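Local structure of SusD-like carbohydrate binding protein BF1063 (Bacteroides fragilis NCTC 9343, 3I4G) at residues Phe360-Arg363 with Lys364-Glu368; Glu124-Phe127 with Leu128-Thr131; Leu392-Leu395 with Glu396-Glu400. The protein probably binds carbohydrate at the outer membrane, as a member of the SusD family of glycan-capturing proteins. All blocks are in the same frame, centred on the assembly; numbering follows the deposited sequence.

Contact 1: residues Phe360-Arg363 with Lys364-Glu368; sequences FMMR and KYFEE. With EDO (1,2-ethanediol), chain C.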
loop_
_atom_site.group_PDB
_atom_site.type_symbol
_atom_site.label_atom_id
_atom_site.label_comp_id
_atom_site.label_asym_id
_atom_site.label_seq_id
_atom_site.Cartn_x
_atom_site.Cartn_y
_atom_site.Cartn_z
ATOM N N PHE A 360 15.762 6.214 9.600
ATOM C CA PHE A 360 14.426 5.810 10.051
ATOM C C PHE A 360 14.231 4.340 9.723
ATOM O O PHE A 360 14.872 3.771 8.815
ATOM C CB PHE A 360 13.334 6.622 9.373
ATOM C CG PHE A 360 13.359 8.099 9.695
ATOM C CD1 PHE A 360 12.957 8.536 10.942
ATOM C CD2 PHE A 360 13.770 9.047 8.759
ATOM C CE1 PHE A 360 12.937 9.882 11.250
ATOM C CE2 PHE A 360 13.749 10.393 9.070
ATOM C CZ PHE A 360 13.364 10.804 10.301
HETATM N N MSE A 361 13.282 3.759 10.431
HETATM C CA MSE A 361 12.806 2.415 10.200
HETATM C C MSE A 361 11.296 2.389 10.321
HETATM O O MSE A 361 10.697 3.305 10.895
HETATM C CB MSE A 361 13.434 1.455 11.189
HETATM C CG MSE A 361 14.934 1.290 11.051
HETATM SE SE MSE A 361 15.383 0.327 9.355
HETATM C CE MSE A 361 14.912 -1.321 9.865
HETATM N N MSE A 362 10.673 1.331 9.797
HETATM C CA MSE A 362 9.225 1.170 9.913
HETATM C C MSE A 362 8.856 0.395 11.164
HETATM O O MSE A 362 9.293 -0.719 11.374
HETATM C CB MSE A 362 8.658 0.435 8.678
HETATM C CG MSE A 362 7.151 0.216 8.736
HETATM SE SE MSE A 362 6.485 -0.566 7.077
HETATM C CE MSE A 362 7.132 -2.280 7.379
ATOM N N ARG A 363 8.003 0.992 11.987
ATOM C CA ARG A 363 7.430 0.340 13.182
ATOM C C ARG A 363 6.133 -0.396 12.835
ATOM O O ARG A 363 5.819 -1.437 13.431
ATOM C CB ARG A 363 7.159 1.375 14.287
ATOM C CG ARG A 363 6.871 0.740 15.633
ATOM C CD ARG A 363 6.446 1.713 16.698
ATOM N NE ARG A 363 7.485 2.632 17.162
ATOM C CZ ARG A 363 8.342 2.369 18.145
ATOM N NH1 ARG A 363 8.398 1.170 18.706
ATOM N NH2 ARG A 363 9.203 3.293 18.531
ATOM N N LYS A 364 5.354 0.147 11.910
ATOM C CA LYS A 364 4.074 -0.439 11.498
ATOM C C LYS A 364 4.285 -1.884 11.070
ATOM O O LYS A 364 5.295 -2.202 10.457
ATOM C CB LYS A 364 3.458 0.368 10.380
ATOM C CG LYS A 364 2.036 -0.026 10.003
ATOM C CD LYS A 364 1.382 0.962 9.039
ATOM C CE LYS A 364 0.859 2.239 9.752
ATOM N NZ LYS A 364 0.214 3.224 8.829
ATOM N N TYR A 365 3.297 -2.731 11.429
ATOM C CA TYR A 365 3.185 -4.163 11.101
ATOM C C TYR A 365 3.939 -5.102 12.042
ATOM O O TYR A 365 3.831 -6.312 11.894
ATOM C CB TYR A 365 3.613 -4.440 9.650
ATOM C CG TYR A 365 2.838 -3.732 8.584
ATOM C CD1 TYR A 365 1.520 -4.073 8.283
ATOM C CD2 TYR A 365 3.426 -2.713 7.839
ATOM C CE1 TYR A 365 0.808 -3.408 7.303
ATOM C CE2 TYR A 365 2.708 -2.033 6.876
ATOM C CZ TYR A 365 1.414 -2.390 6.590
ATOM O OH TYR A 365 0.746 -1.748 5.601
ATOM N N PHE A 366 4.653 -4.549 13.019
ATOM C CA PHE A 366 5.454 -5.368 13.958
ATOM C C PHE A 366 4.882 -5.347 15.357
ATOM O O PHE A 366 4.931 -4.339 16.037
ATOM C CB PHE A 366 6.930 -4.922 13.929
ATOM C CG PHE A 366 7.540 -4.999 12.543
ATOM C CD1 PHE A 366 7.572 -6.202 11.838
ATOM C CD2 PHE A 366 8.036 -3.902 11.924
ATOM C CE1 PHE A 366 8.072 -6.264 10.558
ATOM C CE2 PHE A 366 8.541 -3.977 10.636
ATOM C CZ PHE A 366 8.571 -5.148 9.958
ATOM N N GLU A 367 4.296 -6.484 15.748
ATOM C CA GLU A 367 3.687 -6.669 17.068
ATOM C C GLU A 367 4.808 -6.914 18.050
ATOM O O GLU A 367 5.135 -8.071 18.347
ATOM C CB GLU A 367 2.674 -7.817 16.971
ATOM C CG GLU A 367 1.887 -8.090 18.245
ATOM C CD GLU A 367 0.863 -9.214 18.077
ATOM O OE1 GLU A 367 0.252 -9.393 17.013
ATOM O OE2 GLU A 367 0.647 -9.948 19.057
ATOM N N GLU A 368 5.316 -5.841 18.654
ATOM C CA GLU A 368 6.574 -5.856 19.395
ATOM C C GLU A 368 6.590 -6.669 20.664
ATOM O O GLU A 368 7.640 -7.146 21.035
ATOM C CB GLU A 368 6.983 -4.418 19.761
ATOM C CG GLU A 368 7.222 -3.541 18.542
ATOM C CD GLU A 368 7.423 -2.100 18.958
ATOM O OE1 GLU A 368 8.314 -1.839 19.769
ATOM O OE2 GLU A 368 6.685 -1.204 18.437
HETATM C C1 EDO C . 5.434 -10.121 12.432
HETATM O O1 EDO C . 4.898 -10.175 11.091
HETATM C C2 EDO C . 4.342 -9.466 13.267
HETATM O O2 EDO C . 4.944 -8.874 14.400
#

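Contact 2: residues Glu124-Phe127 with Leu128-Thr131; sequences EARF and LRAT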
loop_
_atom_site.group_PDB
_atom_site.type_symbol
_atom_site.label_atom_id
_atom_site.label_comp_id
_atom_site.label_asym_id
_atom_site.label_seq_id
_atom_site.Cartn_x
_atom_site.Cartn_y
_atom_site.Cartn_z
ATOM N N GLU A 124 -16.487 -13.994 -6.058
ATOM C CA GLU A 124 -15.115 -13.911 -5.548
ATOM C C GLU A 124 -14.121 -13.946 -6.680
ATOM O O GLU A 124 -13.175 -13.164 -6.688
ATOM C CB GLU A 124 -14.863 -15.024 -4.556
ATOM C CG GLU A 124 -15.722 -14.890 -3.311
ATOM C CD GLU A 124 -15.446 -15.948 -2.309
ATOM O OE1 GLU A 124 -14.508 -15.787 -1.498
ATOM O OE2 GLU A 124 -16.160 -16.964 -2.323
ATOM N N ALA A 125 -14.309 -14.855 -7.626
ATOM C CA ALA A 125 -13.415 -14.932 -8.776
ATOM C C ALA A 125 -13.461 -13.663 -9.605
ATOM O O ALA A 125 -12.418 -13.186 -10.087
ATOM C CB ALA A 125 -13.754 -16.154 -9.649
ATOM N N ARG A 126 -14.648 -13.088 -9.774
ATOM C CA ARG A 126 -14.749 -11.830 -10.522
ATOM C C ARG A 126 -14.068 -10.675 -9.785
ATOM O O ARG A 126 -13.417 -9.844 -10.397
ATOM C CB ARG A 126 -16.207 -11.488 -10.849
ATOM C CG ARG A 126 -16.837 -12.479 -11.838
ATOM C CD ARG A 126 -18.301 -12.184 -12.026
ATOM N NE ARG A 126 -18.511 -11.038 -12.882
ATOM C CZ ARG A 126 -19.715 -10.598 -13.237
ATOM N NH1 ARG A 126 -20.808 -11.149 -12.732
ATOM N NH2 ARG A 126 -19.828 -9.589 -14.079
ATOM N N PHE A 127 -14.239 -10.627 -8.474
ATOM C CA PHE A 127 -13.561 -9.607 -7.678
ATOM C C PHE A 127 -12.068 -9.717 -7.845
ATOM O O PHE A 127 -11.392 -8.743 -8.137
ATOM C CB PHE A 127 -13.928 -9.755 -6.203
ATOM C CG PHE A 127 -13.031 -8.960 -5.277
ATOM C CD1 PHE A 127 -13.206 -7.593 -5.132
ATOM C CD2 PHE A 127 -12.022 -9.584 -4.566
ATOM C CE1 PHE A 127 -12.380 -6.861 -4.287
ATOM C CE2 PHE A 127 -11.206 -8.835 -3.716
ATOM C CZ PHE A 127 -11.393 -7.470 -3.591
ATOM N N LEU A 128 -11.538 -10.917 -7.661
ATOM C CA LEU A 128 -10.099 -11.138 -7.759
ATOM C C LEU A 128 -9.573 -10.799 -9.153
ATOM O O LEU A 128 -8.552 -10.117 -9.271
ATOM C CB LEU A 128 -9.743 -12.571 -7.367
ATOM C CG LEU A 128 -9.932 -12.889 -5.894
ATOM C CD1 LEU A 128 -9.823 -14.390 -5.653
ATOM C CD2 LEU A 128 -8.914 -12.113 -4.980
ATOM N N ARG A 129 -10.268 -11.220 -10.206
ATOM C CA ARG A 129 -9.836 -10.897 -11.554
ATOM C C ARG A 129 -9.849 -9.391 -11.778
ATOM O O ARG A 129 -8.909 -8.810 -12.356
ATOM C CB ARG A 129 -10.750 -11.604 -12.568
ATOM C CG ARG A 129 -10.413 -11.251 -14.010
ATOM C CD ARG A 129 -11.288 -12.006 -15.016
ATOM N NE ARG A 129 -12.690 -11.636 -14.929
ATOM C CZ ARG A 129 -13.628 -12.092 -15.757
ATOM N NH1 ARG A 129 -13.322 -12.928 -16.729
ATOM N NH2 ARG A 129 -14.870 -11.688 -15.622
ATOM N N ALA A 130 -10.907 -8.736 -11.338
ATOM C CA ALA A 130 -11.006 -7.302 -11.532
ATOM C C ALA A 130 -9.940 -6.506 -10.780
ATOM O O ALA A 130 -9.469 -5.489 -11.307
ATOM C CB ALA A 130 -12.385 -6.796 -11.163
ATOM N N THR A 131 -9.535 -6.973 -9.605
ATOM C CA THR A 131 -8.461 -6.284 -8.916
ATOM C C THR A 131 -7.191 -6.302 -9.753
ATOM O O THR A 131 -6.457 -5.332 -9.755
ATOM C CB THR A 131 -8.122 -6.810 -7.510
ATOM O OG1 THR A 131 -7.629 -8.154 -7.565
ATOM C CG2 THR A 131 -9.286 -6.675 -6.539
HETATM O O HOH W 1 -13.744 -9.718 -13.112
#

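Contact 3: residues Leu392-Leu395 with Glu396-Glu400; sequences LGYL and ECLVE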
loop_
_atom_site.group_PDB
_atom_site.type_symbol
_atom_site.label_atom_id
_atom_site.label_comp_id
_atom_site.label_asym_id
_atom_site.label_seq_id
_atom_site.Cartn_x
_atom_site.Cartn_y
_atom_site.Cartn_z
ATOM N N LEU A 392 -11.973 8.712 4.207
ATOM C CA LEU A 392 -11.230 9.787 3.537
ATOM C C LEU A 392 -11.501 9.797 2.036
ATOM O O LEU A 392 -11.490 10.848 1.413
ATOM C CB LEU A 392 -9.740 9.683 3.829
ATOM C CG LEU A 392 -9.328 9.815 5.287
ATOM C CD1 LEU A 392 -7.848 9.506 5.494
ATOM C CD2 LEU A 392 -9.688 11.198 5.825
ATOM N N GLY A 393 -11.733 8.633 1.464
ATOM C CA GLY A 393 -12.064 8.559 0.055
ATOM C C GLY A 393 -13.400 9.202 -0.254
ATOM O O GLY A 393 -13.557 9.899 -1.269
ATOM N N TYR A 394 -14.403 8.933 0.580
ATOM C CA TYR A 394 -15.707 9.572 0.452
ATOM C C TYR A 394 -15.559 11.089 0.456
ATOM O O TYR A 394 -16.067 11.768 -0.414
ATOM C CB TYR A 394 -16.614 9.100 1.584
ATOM C CG TYR A 394 -17.970 9.770 1.637
ATOM C CD1 TYR A 394 -18.830 9.765 0.550
ATOM C CD2 TYR A 394 -18.417 10.394 2.794
ATOM C CE1 TYR A 394 -20.048 10.377 0.613
ATOM C CE2 TYR A 394 -19.674 10.955 2.874
ATOM C CZ TYR A 394 -20.468 10.965 1.774
ATOM O OH TYR A 394 -21.714 11.548 1.873
ATOM N N LEU A 395 -14.827 11.619 1.443
ATOM C CA LEU A 395 -14.641 13.058 1.561
ATOM C C LEU A 395 -13.885 13.598 0.340
ATOM O O LEU A 395 -14.276 14.635 -0.204
ATOM C CB LEU A 395 -13.921 13.391 2.862
ATOM C CG LEU A 395 -13.721 14.889 3.137
ATOM C CD1 LEU A 395 -15.048 15.662 3.130
ATOM C CD2 LEU A 395 -12.992 15.065 4.468
ATOM N N GLU A 396 -12.814 12.947 -0.092
ATOM C CA GLU A 396 -12.083 13.394 -1.277
ATOM C C GLU A 396 -13.021 13.473 -2.468
ATOM O O GLU A 396 -13.004 14.447 -3.218
ATOM C CB GLU A 396 -10.898 12.473 -1.582
ATOM C CG GLU A 396 -10.152 12.825 -2.859
ATOM C CD GLU A 396 -8.976 11.947 -3.194
ATOM O OE1 GLU A 396 -8.569 11.076 -2.405
ATOM O OE2 GLU A 396 -8.450 12.189 -4.301
ATOM N N CYS A 397 -13.847 12.459 -2.654
ATOM C CA CYS A 397 -14.777 12.416 -3.786
ATOM C C CYS A 397 -15.803 13.543 -3.704
ATOM O O CYS A 397 -16.141 14.158 -4.730
ATOM C CB CYS A 397 -15.468 11.049 -3.913
ATOM S SG CYS A 397 -14.390 9.726 -4.467
ATOM N N LEU A 398 -16.341 13.808 -2.522
ATOM C CA LEU A 398 -17.314 14.911 -2.387
ATOM C C LEU A 398 -16.674 16.235 -2.751
ATOM O O LEU A 398 -17.284 17.057 -3.450
ATOM C CB LEU A 398 -17.855 15.014 -0.968
ATOM C CG LEU A 398 -18.734 13.883 -0.465
ATOM C CD1 LEU A 398 -19.043 14.167 1.037
ATOM C CD2 LEU A 398 -20.025 13.738 -1.267
ATOM N N VAL A 399 -15.464 16.479 -2.248
ATOM C CA VAL A 399 -14.727 17.704 -2.559
ATOM C C VAL A 399 -14.495 17.844 -4.064
ATOM O O VAL A 399 -14.797 18.880 -4.675
ATOM C CB VAL A 399 -13.392 17.730 -1.862
ATOM C CG1 VAL A 399 -12.479 18.877 -2.411
ATOM C CG2 VAL A 399 -13.603 17.846 -0.348
ATOM N N GLU A 400 -14.077 16.773 -4.707
ATOM C CA GLU A 400 -13.769 16.836 -6.147
ATOM C C GLU A 400 -15.009 16.904 -6.994
ATOM O O GLU A 400 -14.972 17.435 -8.122
ATOM C CB GLU A 400 -12.916 15.630 -6.556
ATOM C CG GLU A 400 -11.555 15.567 -5.945
ATOM C CD GLU A 400 -10.602 16.639 -6.406
ATOM O OE1 GLU A 400 -10.917 17.425 -7.319
ATOM O OE2 GLU A 400 -9.513 16.734 -5.810
HETATM O O HOH W 2 -8.988 10.350 0.200
#

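Contact 1: residues Phe360-Arg363 with Lys364-Glu368
A type II beta turn takes the chain from Arg363 to Phe366, and the bond that closes it is weak: Phe366 N donates to Arg363 O over 3.3 Å. Lys364 and Tyr365 are the two central residues; Tyr365, although not a glycine, accepts the positive phi (85°) that this turn needs at its third position. Met362, a selenomethionine, packs against the aromatic residues of the turn. Its anti chi1 and chi2 carry SE out to the edge of the Tyr365 ring, in its plane and 5.0 Å from the centroid, an edge-on Met-aromatic contact. The bend at chi3 (75°) then turns the methyl CE to lie 3.8 Å from Tyr365 CD2 and 3.9 Å from Phe366 CE2, touching both rings. The Phe366 ring in turn presents its edge to the backbone, with CE2 3.4 Å from Met362 O. Lys364 CG rests 3.7 Å above the plane of the Tyr365 ring, toward the rim of one face, before the lysine leads off to a salt bridge with Glu451.

The turn follows strand 360-362, which pairs antiparallel with strand 323-325 in a two-stranded sheet. A salt bridge then spans the bend: Arg363 NH1 donates to Glu368 OE2 over 2.9 Å with an N-H...O angle of 159°. The carboxylate oxygen lies in the guanidinium plane and is met on its syn side, but from somewhat out of the carboxylate plane, while the two side chains cross at about a right angle. Both ends have second partners on and just after strand 329-330, since NH1 also bonds Ile329 O and Glu368 OE1 takes Met331 N. Further round, Glu367 N donates to O2 of a 1,2-ethanediol molecule, probably from the crystallisation liquor, at 2.8 Å.

Contact 2: residues Glu124-Phe127 with Leu128-Thr131
Leu128 N to Glu124 O, Arg129 N to Ala125 O, and Ala130 N to Arg126 O are successive rungs of an alpha helix, each 2.9 Å long, and Thr131 N to Phe127 O continues the series. Arg126 O has a second donor besides its rung: a water at 2.7 Å, which also accepts from Arg129 NE at 2.8 Å and lies at the edge of that guanidinium, in its plane. The water therefore ties the Arg129 side chain back to the preceding turn. Beyond it, Arg126 NH2 and Arg129 NH2 each form a salt bridge with Glu173, so that one carboxylate is shared by both arginines, through OE2 and OE1 respectively, and Arg129 NH1 bonds Asn103 OD1.

On another side of the helix, Thr131 OG1 donates to Leu128 O at 2.8 Å. A Thr131 chi1 of 64° sets the hydroxyl between N and the carbonyl carbon, and this leaves CG2 beside the backbone N, over one face of the Phe127 ring. That CH-pi contact measures 3.9 Å from Thr131 CG2 to the ring centroid. Leu128 CD2 approaches the same ring, 4.0 Å from Phe127 CD2.

All this lies along helix 116-139, which is packed among three others: helix 21-33 touches Ala125 and Leu128, helix 86-109 touches Ala125 and Arg129, and helix 163-180 covers Phe127 and Ala130.

Contact 3: residues Leu392-Leu395 with Glu396-Glu400
The Tyr394 ring takes Leu398 over one face: CD1 sits 3.9 Å from the centroid, only 22° off the ring normal, in a CH-pi contact displaced toward the rim at CZ, where the gap is 3.6 Å. The ring also stacks with the imidazole of His222. Tyr394 and Leu398 are an i, i+4 pair one turn apart on the alpha helix 387-400, whose packing among neighbouring helices is consistent with the TPR-like helical part of the SusD fold. Tyrosine CG stands anti to the backbone N (chi1 175°), whereas Leu398 CG stands anti to its own carbonyl carbon; together these torsions bring the isobutyl group over the ring, with Leu398 CD2 lying near CE1.

Four regular i to i+4 bonds join the two segments along the backbone: the N-H groups of Glu396, Cys397, Leu398 and Val399 donate to the carbonyl O of Leu392, Gly393, Tyr394 and Leu395 in turn, the last with Val399 N 3.0 Å from Leu395 O. Neighbouring helices pack against this part of the helix. Helix 214-227 meets Tyr394 and Cys397, helix 407-412 meets Leu395 and Leu398, and helix 433-447 touches Leu392, Leu395 and Val399.

Glu396 is a buried acid whose carboxylate has partners at both oxygens. OE1 forms a salt bridge with Arg460 NH2 and OE2 accepts from Trp461 NE1, which should hold the group in a fixed rotation and probably favours its charged form. A water bridges back along the helix, donating to Glu396 OE1 at 2.7 Å and, weakly, to Leu392 O at 2.8 Å.

In the fold
Along the chain the order is contact 2, contact 1, contact 3, each complete before the next begins. Contacts 1 and 2 lie on opposite sides of the chain's centre, their own centres about 31 Å apart; contact 3 is about 29 Å from contact 1 and 25 Å from contact 2, centre to centre, and none touches another. Contact 2 belongs to helix 116-139 in the N-terminal SusD-like region, while contacts 1 and 3 both fall in the later SusD-family part of the chain. There, strand 380-386 and helix 387-400 follow the loop in which contact 1 ends. Thus two contacts belong to the protein's helical scaffold and one to the loop-rich part with its short strands.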